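Local coordinates for beta-galactoside alpha-2,6-sialyltransferase (Photobacterium sp., PDB 2Z4T), which transfers sialic acid from CMP-sialic acid to galactosides such as lactose through an alpha-2,6 linkage, using a GT-B glycosyltransferase fold, at residues V113-A124 against R193-H204; P127-I135 against R147-V155. One frame throughout, in Å; residues are numbered along the deposited sequence.

Interaction 1: residues V113-A124 against R193-H204. With GAL (beta-D-galactopyranose), chain B.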
# COMPACT_ATOMS: atom_id res chain seq x y z
N VAL A 113 -0.62 26.35 2.35
CA VAL A 113 -0.88 25.22 3.26
C VAL A 113 0.44 24.74 3.81
O VAL A 113 1.49 24.94 3.18
CB VAL A 113 -1.62 24.07 2.53
CG1 VAL A 113 -2.95 24.57 1.88
CG2 VAL A 113 -0.70 23.43 1.46
N ALA A 114 0.42 24.11 4.99
CA ALA A 114 1.64 23.55 5.57
C ALA A 114 2.36 22.60 4.60
O ALA A 114 1.71 21.80 3.90
CB ALA A 114 1.33 22.83 6.87
N PRO A 115 3.70 22.69 4.52
CA PRO A 115 4.48 21.66 3.84
C PRO A 115 4.16 20.30 4.47
O PRO A 115 4.01 20.19 5.70
CB PRO A 115 5.93 22.04 4.17
CG PRO A 115 5.87 23.52 4.43
CD PRO A 115 4.54 23.78 5.06
N SER A 116 4.01 19.28 3.65
CA SER A 116 3.62 17.97 4.15
C SER A 116 4.43 16.83 3.52
O SER A 116 4.93 16.91 2.38
CB SER A 116 2.13 17.74 3.96
OG SER A 116 1.85 17.54 2.59
N LEU A 117 4.56 15.78 4.30
CA LEU A 117 5.31 14.61 3.89
C LEU A 117 4.46 13.38 4.18
O LEU A 117 3.68 13.32 5.18
CB LEU A 117 6.63 14.58 4.65
CG LEU A 117 7.72 13.61 4.21
CD1 LEU A 117 8.13 13.88 2.77
CD2 LEU A 117 8.93 13.70 5.13
N GLU A 118 4.56 12.42 3.26
CA GLU A 118 3.93 11.11 3.40
C GLU A 118 5.01 10.08 3.14
O GLU A 118 5.63 10.11 2.08
CB GLU A 118 2.83 10.94 2.39
CG GLU A 118 1.58 11.74 2.67
CD GLU A 118 0.59 11.64 1.53
OE1 GLU A 118 -0.53 12.18 1.67
OE2 GLU A 118 0.94 11.04 0.48
N VAL A 119 5.24 9.21 4.13
CA VAL A 119 6.26 8.17 4.05
C VAL A 119 5.60 6.78 4.06
O VAL A 119 4.73 6.50 4.89
CB VAL A 119 7.26 8.30 5.20
CG1 VAL A 119 8.37 7.27 5.09
CG2 VAL A 119 7.87 9.72 5.26
N TYR A 120 5.99 5.91 3.12
CA TYR A 120 5.41 4.58 2.99
C TYR A 120 6.49 3.52 2.88
O TYR A 120 7.32 3.57 1.97
CB TYR A 120 4.56 4.49 1.73
CG TYR A 120 3.51 5.58 1.51
CD1 TYR A 120 2.18 5.35 1.82
CD2 TYR A 120 3.86 6.81 0.95
CE1 TYR A 120 1.20 6.32 1.62
CE2 TYR A 120 2.90 7.80 0.72
CZ TYR A 120 1.56 7.53 1.06
OH TYR A 120 0.58 8.46 0.86
N VAL A 121 6.47 2.55 3.80
CA VAL A 121 7.53 1.55 3.85
C VAL A 121 6.95 0.14 3.93
O VAL A 121 6.12 -0.18 4.81
CB VAL A 121 8.48 1.78 5.06
CG1 VAL A 121 9.71 0.85 4.98
CG2 VAL A 121 8.95 3.25 5.14
N ASP A 122 7.41 -0.71 3.02
CA ASP A 122 7.06 -2.11 3.02
C ASP A 122 7.93 -2.92 2.06
O ASP A 122 8.31 -2.44 0.99
CB ASP A 122 5.57 -2.29 2.66
CG ASP A 122 5.17 -3.75 2.57
OD1 ASP A 122 5.50 -4.52 3.51
OD2 ASP A 122 4.56 -4.15 1.56
N HIS A 123 8.20 -4.16 2.44
CA HIS A 123 9.06 -5.02 1.65
C HIS A 123 8.22 -6.14 1.06
O HIS A 123 8.71 -6.88 0.21
CB HIS A 123 10.14 -5.64 2.55
CG HIS A 123 9.58 -6.61 3.54
ND1 HIS A 123 8.91 -6.20 4.67
CD2 HIS A 123 9.54 -7.97 3.53
CE1 HIS A 123 8.49 -7.27 5.34
NE2 HIS A 123 8.86 -8.35 4.67
N ALA A 124 6.98 -6.28 1.54
CA ALA A 124 6.12 -7.42 1.19
C ALA A 124 5.19 -7.08 0.03
O ALA A 124 5.61 -6.35 -0.88
CB ALA A 124 5.34 -7.88 2.40
N ARG A 193 7.09 24.59 9.24
CA ARG A 193 6.18 23.68 9.93
C ARG A 193 6.04 22.50 8.95
O ARG A 193 6.16 22.70 7.75
CB ARG A 193 4.82 24.34 10.23
CG ARG A 193 4.09 24.83 8.97
CD ARG A 193 2.74 25.45 9.24
NE ARG A 193 2.24 26.12 8.04
CZ ARG A 193 0.94 26.21 7.71
NH1 ARG A 193 -0.00 25.68 8.50
NH2 ARG A 193 0.59 26.84 6.59
N LEU A 194 5.83 21.29 9.47
CA LEU A 194 5.78 20.08 8.64
C LEU A 194 4.75 19.09 9.18
O LEU A 194 4.84 18.67 10.34
CB LEU A 194 7.16 19.42 8.53
CG LEU A 194 7.29 18.27 7.51
CD1 LEU A 194 7.12 18.76 6.05
CD2 LEU A 194 8.60 17.49 7.69
N ASN A 195 3.77 18.77 8.34
CA ASN A 195 2.88 17.64 8.60
C ASN A 195 3.48 16.36 8.01
O ASN A 195 3.85 16.33 6.83
CB ASN A 195 1.48 17.89 8.04
CG ASN A 195 0.71 18.94 8.84
OD1 ASN A 195 0.97 19.16 10.03
ND2 ASN A 195 -0.24 19.59 8.19
N VAL A 196 3.59 15.33 8.85
CA VAL A 196 4.07 14.01 8.40
C VAL A 196 3.01 12.92 8.58
O VAL A 196 2.41 12.78 9.66
CB VAL A 196 5.37 13.59 9.13
CG1 VAL A 196 5.80 12.20 8.70
CG2 VAL A 196 6.48 14.58 8.87
N LYS A 197 2.74 12.18 7.52
CA LYS A 197 2.03 10.90 7.62
C LYS A 197 3.02 9.74 7.44
O LYS A 197 3.94 9.82 6.62
CB LYS A 197 0.96 10.82 6.56
CG LYS A 197 -0.30 11.56 6.91
CD LYS A 197 -1.11 11.77 5.65
CE LYS A 197 -2.61 11.51 5.86
NZ LYS A 197 -3.00 10.11 5.51
N LEU A 198 2.83 8.68 8.21
CA LEU A 198 3.69 7.52 8.11
C LEU A 198 2.85 6.29 7.87
O LEU A 198 1.72 6.17 8.39
CB LEU A 198 4.54 7.32 9.37
CG LEU A 198 5.51 8.43 9.80
CD1 LEU A 198 6.13 8.09 11.14
CD2 LEU A 198 6.62 8.71 8.76
N SER A 199 3.39 5.37 7.07
CA SER A 199 2.70 4.15 6.74
C SER A 199 3.66 2.97 6.70
O SER A 199 4.73 3.04 6.08
CB SER A 199 1.97 4.28 5.39
OG SER A 199 1.16 3.14 5.16
N SER A 200 3.27 1.88 7.35
CA SER A 200 4.10 0.70 7.37
C SER A 200 3.33 -0.60 7.38
O SER A 200 2.19 -0.66 7.88
CB SER A 200 5.03 0.71 8.58
OG SER A 200 5.73 -0.52 8.68
N ASN A 201 3.97 -1.61 6.79
CA ASN A 201 3.79 -3.02 7.16
C ASN A 201 3.64 -3.12 8.70
O ASN A 201 4.47 -2.61 9.45
CB ASN A 201 5.03 -3.79 6.66
CG ASN A 201 4.97 -5.28 6.95
OD1 ASN A 201 4.93 -5.70 8.12
ND2 ASN A 201 5.03 -6.09 5.89
N THR A 202 2.56 -3.76 9.15
CA THR A 202 2.25 -3.83 10.58
C THR A 202 3.28 -4.63 11.37
O THR A 202 3.91 -4.07 12.31
CB THR A 202 0.81 -4.37 10.81
OG1 THR A 202 -0.13 -3.53 10.11
CG2 THR A 202 0.44 -4.40 12.30
N ALA A 203 3.47 -5.90 11.01
CA ALA A 203 4.42 -6.80 11.71
C ALA A 203 5.81 -6.21 11.83
O ALA A 203 6.51 -6.47 12.81
CB ALA A 203 4.50 -8.17 11.04
N HIS A 204 6.19 -5.41 10.82
CA HIS A 204 7.52 -4.79 10.74
C HIS A 204 7.53 -3.29 11.08
O HIS A 204 8.50 -2.60 10.74
CB HIS A 204 8.09 -4.99 9.33
CG HIS A 204 8.39 -6.41 9.00
ND1 HIS A 204 9.65 -6.95 9.12
CD2 HIS A 204 7.58 -7.42 8.59
CE1 HIS A 204 9.60 -8.24 8.80
NE2 HIS A 204 8.36 -8.55 8.49
C1 GAL B . 10.01 -12.10 4.76
C2 GAL B . 9.94 -11.74 6.24
C3 GAL B . 8.60 -12.19 6.81
C4 GAL B . 7.44 -11.67 5.94
C5 GAL B . 7.65 -11.99 4.46
C6 GAL B . 6.63 -11.30 3.55
O2 GAL B . 11.03 -12.33 6.92
O3 GAL B . 8.45 -11.73 8.14
O4 GAL B . 7.33 -10.28 6.14
O5 GAL B . 8.92 -11.52 4.07
O6 GAL B . 5.32 -11.80 3.72
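Leu117 and Val119 trade backbone hydrogen bonds with Asn195, Lys197 and Ser199 in a parallel ladder from Pro115 to Asn201; Lys197 N to Leu117 O, at 2.8 Å, is nearly straight (170°), while Ser199 N to Val119 O is weak. On the apolar side, Leu198 CD2 lies alongside Val119 and meets its CB at 3.6 Å.

Polar side chains take over where the strands end. Asn201 ND2 donates to Asp122 OD1 at 2.9 Å, almost along the C-O axis, and Ala124 N comes to that oxygen from above the carboxylate plane, on the opposite side, closing an Asx turn. Asp232 is a second partner of Asn201 ND2, and Asp122 OD2 goes to Thr128.

The two histidines form an edge-to-face pair, His123 CE1 over the His204 ring with planes at 71°. Chi1 of 68° puts His123 CG between backbone N and carbonyl carbon, and the ring's NE2 edge meets the galactose. NE2 donates to GAL O4 at 2.9 Å; His204 NE2 bonds the same oxygen at 3.1 Å, while its ND1 bonds His175. Loops after both strands thus hold the sugar.

Strand 146-151 flanks 113-124, strand 222-230 flanks 193-204; helix 126-141 covers Tyr120, and helix 205-216, N-capped by His204, covers Leu198.

Interaction 2: residues P127-I135 against R147-V155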
# COMPACT_ATOMS: atom_id res chain seq x y z
N PRO A 127 0.82 -4.74 2.12
CA PRO A 127 0.88 -3.33 2.54
C PRO A 127 1.21 -2.40 1.38
O PRO A 127 0.64 -1.29 1.29
CB PRO A 127 2.01 -3.32 3.57
CG PRO A 127 2.11 -4.76 4.05
CD PRO A 127 1.78 -5.58 2.84
N THR A 128 2.10 -2.85 0.50
CA THR A 128 2.58 -2.03 -0.59
C THR A 128 1.43 -1.72 -1.56
O THR A 128 1.33 -0.61 -2.11
CB THR A 128 3.77 -2.74 -1.33
OG1 THR A 128 4.95 -2.65 -0.52
CG2 THR A 128 4.05 -2.09 -2.67
N LEU A 129 0.57 -2.70 -1.78
CA LEU A 129 -0.60 -2.53 -2.61
C LEU A 129 -1.52 -1.46 -2.01
O LEU A 129 -1.95 -0.56 -2.72
CB LEU A 129 -1.35 -3.85 -2.76
CG LEU A 129 -2.62 -3.79 -3.59
CD1 LEU A 129 -2.28 -3.45 -5.03
CD2 LEU A 129 -3.38 -5.13 -3.47
N GLN A 130 -1.80 -1.56 -0.72
CA GLN A 130 -2.66 -0.59 -0.07
C GLN A 130 -2.05 0.82 -0.06
O GLN A 130 -2.77 1.82 -0.27
CB GLN A 130 -3.00 -1.05 1.33
CG GLN A 130 -3.90 -2.25 1.38
CD GLN A 130 -5.39 -1.95 1.11
OE1 GLN A 130 -6.13 -2.83 0.67
NE2 GLN A 130 -5.83 -0.73 1.40
N GLN A 131 -0.74 0.89 0.15
CA GLN A 131 -0.05 2.18 0.18
C GLN A 131 -0.11 2.83 -1.19
O GLN A 131 -0.37 4.03 -1.28
CB GLN A 131 1.41 2.02 0.65
CG GLN A 131 1.55 1.51 2.09
CD GLN A 131 2.99 1.15 2.49
OE1 GLN A 131 3.84 0.89 1.62
NE2 GLN A 131 3.28 1.18 3.80
N LEU A 132 0.07 2.05 -2.26
CA LEU A 132 -0.07 2.54 -3.62
C LEU A 132 -1.41 3.20 -3.82
O LEU A 132 -1.49 4.30 -4.41
CB LEU A 132 0.01 1.40 -4.63
CG LEU A 132 0.65 1.65 -6.01
CD1 LEU A 132 0.06 0.77 -7.07
CD2 LEU A 132 0.66 3.10 -6.47
N MET A 133 -2.47 2.53 -3.39
CA MET A 133 -3.80 3.07 -3.54
C MET A 133 -3.97 4.37 -2.73
O MET A 133 -4.64 5.28 -3.19
CB MET A 133 -4.86 2.03 -3.16
CG MET A 133 -4.95 0.87 -4.14
SD MET A 133 -6.41 -0.17 -3.90
CE MET A 133 -6.12 -0.90 -2.29
N ASP A 134 -3.35 4.45 -1.54
CA ASP A 134 -3.35 5.69 -0.74
C ASP A 134 -2.64 6.86 -1.43
O ASP A 134 -3.07 8.01 -1.29
CB ASP A 134 -2.70 5.46 0.62
CG ASP A 134 -3.51 4.54 1.52
OD1 ASP A 134 -4.73 4.30 1.26
OD2 ASP A 134 -2.93 4.05 2.49
N ILE A 135 -1.58 6.55 -2.18
CA ILE A 135 -0.77 7.57 -2.81
C ILE A 135 -1.55 8.18 -3.95
O ILE A 135 -1.65 9.41 -4.04
CB ILE A 135 0.55 6.97 -3.33
CG1 ILE A 135 1.51 6.72 -2.17
CG2 ILE A 135 1.18 7.85 -4.43
CD1 ILE A 135 2.69 5.79 -2.51
N ARG A 147 6.17 12.68 -1.32
CA ARG A 147 5.97 11.27 -0.99
C ARG A 147 7.25 10.47 -1.10
O ARG A 147 7.95 10.51 -2.11
CB ARG A 147 4.86 10.68 -1.85
CG ARG A 147 3.57 11.42 -1.70
CD ARG A 147 2.40 10.73 -2.40
NE ARG A 147 1.22 11.56 -2.17
CZ ARG A 147 0.89 12.60 -2.92
NH1 ARG A 147 1.60 12.91 -4.00
NH2 ARG A 147 -0.18 13.33 -2.60
N TYR A 148 7.56 9.76 -0.02
CA TYR A 148 8.74 8.94 0.07
C TYR A 148 8.30 7.50 0.23
O TYR A 148 7.49 7.19 1.12
CB TYR A 148 9.57 9.33 1.29
CG TYR A 148 10.19 10.71 1.29
CD1 TYR A 148 10.20 11.50 0.15
CD2 TYR A 148 10.81 11.20 2.44
CE1 TYR A 148 10.78 12.77 0.16
CE2 TYR A 148 11.40 12.45 2.46
CZ TYR A 148 11.38 13.23 1.31
OH TYR A 148 11.95 14.47 1.33
N ILE A 149 8.84 6.63 -0.61
CA ILE A 149 8.58 5.21 -0.53
C ILE A 149 9.87 4.43 -0.31
O ILE A 149 10.96 4.86 -0.73
CB ILE A 149 7.88 4.69 -1.80
CG1 ILE A 149 8.79 4.78 -3.03
CG2 ILE A 149 6.55 5.39 -2.00
CD1 ILE A 149 8.18 4.22 -4.34
N ALA A 150 9.74 3.30 0.38
CA ALA A 150 10.81 2.32 0.38
C ALA A 150 10.08 1.01 0.22
O ALA A 150 9.55 0.46 1.19
CB ALA A 150 11.61 2.37 1.67
N TRP A 151 10.03 0.54 -1.03
CA TRP A 151 9.22 -0.62 -1.43
C TRP A 151 10.10 -1.72 -1.98
O TRP A 151 11.11 -1.46 -2.62
CB TRP A 151 8.21 -0.24 -2.53
CG TRP A 151 6.94 0.47 -2.08
CD1 TRP A 151 6.46 0.57 -0.80
CD2 TRP A 151 5.99 1.14 -2.92
NE1 TRP A 151 5.28 1.28 -0.79
CE2 TRP A 151 4.96 1.64 -2.08
CE3 TRP A 151 5.90 1.37 -4.30
CZ2 TRP A 151 3.86 2.35 -2.57
CZ3 TRP A 151 4.81 2.08 -4.80
CH2 TRP A 151 3.80 2.55 -3.94
N GLY A 152 9.69 -2.95 -1.76
CA GLY A 152 10.41 -4.07 -2.34
C GLY A 152 9.86 -4.58 -3.66
O GLY A 152 10.62 -4.97 -4.52
N ARG A 153 8.55 -4.56 -3.82
CA ARG A 153 7.91 -5.40 -4.85
C ARG A 153 7.15 -4.63 -5.92
O ARG A 153 6.57 -5.24 -6.82
CB ARG A 153 7.01 -6.46 -4.20
CG ARG A 153 7.76 -7.33 -3.21
CD ARG A 153 7.46 -8.79 -3.37
NE ARG A 153 8.47 -9.59 -2.66
CZ ARG A 153 9.45 -10.28 -3.25
NH1 ARG A 153 9.58 -10.32 -4.58
NH2 ARG A 153 10.30 -10.96 -2.49
N ILE A 154 7.11 -3.31 -5.79
CA ILE A 154 6.61 -2.47 -6.85
C ILE A 154 7.65 -1.39 -7.10
O ILE A 154 8.18 -0.78 -6.17
CB ILE A 154 5.23 -1.86 -6.52
CG1 ILE A 154 4.16 -2.95 -6.45
CG2 ILE A 154 4.83 -0.81 -7.57
CD1 ILE A 154 2.76 -2.44 -6.17
N VAL A 155 7.96 -1.16 -8.36
CA VAL A 155 8.90 -0.12 -8.67
C VAL A 155 8.31 0.73 -9.78
O VAL A 155 8.25 0.32 -10.92
CB VAL A 155 10.37 -0.69 -8.84
CG1 VAL A 155 10.39 -2.23 -9.03
CG2 VAL A 155 11.21 0.08 -9.90
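Helix 127-135 runs nearly antiparallel to strand 147-151, the axes 10.3 Å apart at closest approach with 159° between their directions. Trp151 carries most of the side-chain contacts. Thr128 CG2 sits squarely over its five-membered ring, 3.8 Å from the centroid and 8° off the normal, a CH-pi contact; Ile149 CG2 lies against the opposite face. Threonine OG1 anti to the carbonyl carbon (chi1 -75°) leaves CG2 anti to the backbone N, over the indole.

At the indole edge, Trp151 NE1 donates to Gln131 OE1 at 2.8 Å in a somewhat bent hydrogen bond. Gln131 NE2 in turn bonds Ser199 OG, which should fix the amide's rotation.

This is a right-handed beta-alpha-beta crossover in the Rossmann-like N-terminal half of a GT-B fold: strand 103-122, helix 126-141, strand 146-151. The magnesium site lies where the strands end and the helix begins, and includes Thr128, Gly152, Arg153 and Ala124.

Further along the helix, Ile135 CD1 meets the six-membered ring at Trp151 CZ2 (3.6 Å), and Leu132 CG approaches CH2. Ile135 CG2 rests on Arg147 CD at 3.7 Å, while the guanidinium reaches on to Glu118. Past the strand, Ile154 CD1 touches Thr128 CG2 at 3.7 Å.

Overall arrangement
From the N terminus, the chain leaves the immunoglobulin-like domain along strand 103-122 and enters the catalytic region at 113-124. Helix 126-141 follows at once and turns the chain back, and interaction 2 closes this short loop when 147-155 returns antiparallel to the helix and packs against it. The chain then passes through helices 158-164 and 178-190 before 193-204 comes in beside 113-124, so interaction 1 closes a longer loop with interaction 2 nested inside it. Strand 103-122 lies between 146-151 and 194-201 in one sheet. The two contacts also touch directly near the magnesium site, where Ala124 O packs on Arg153 CG.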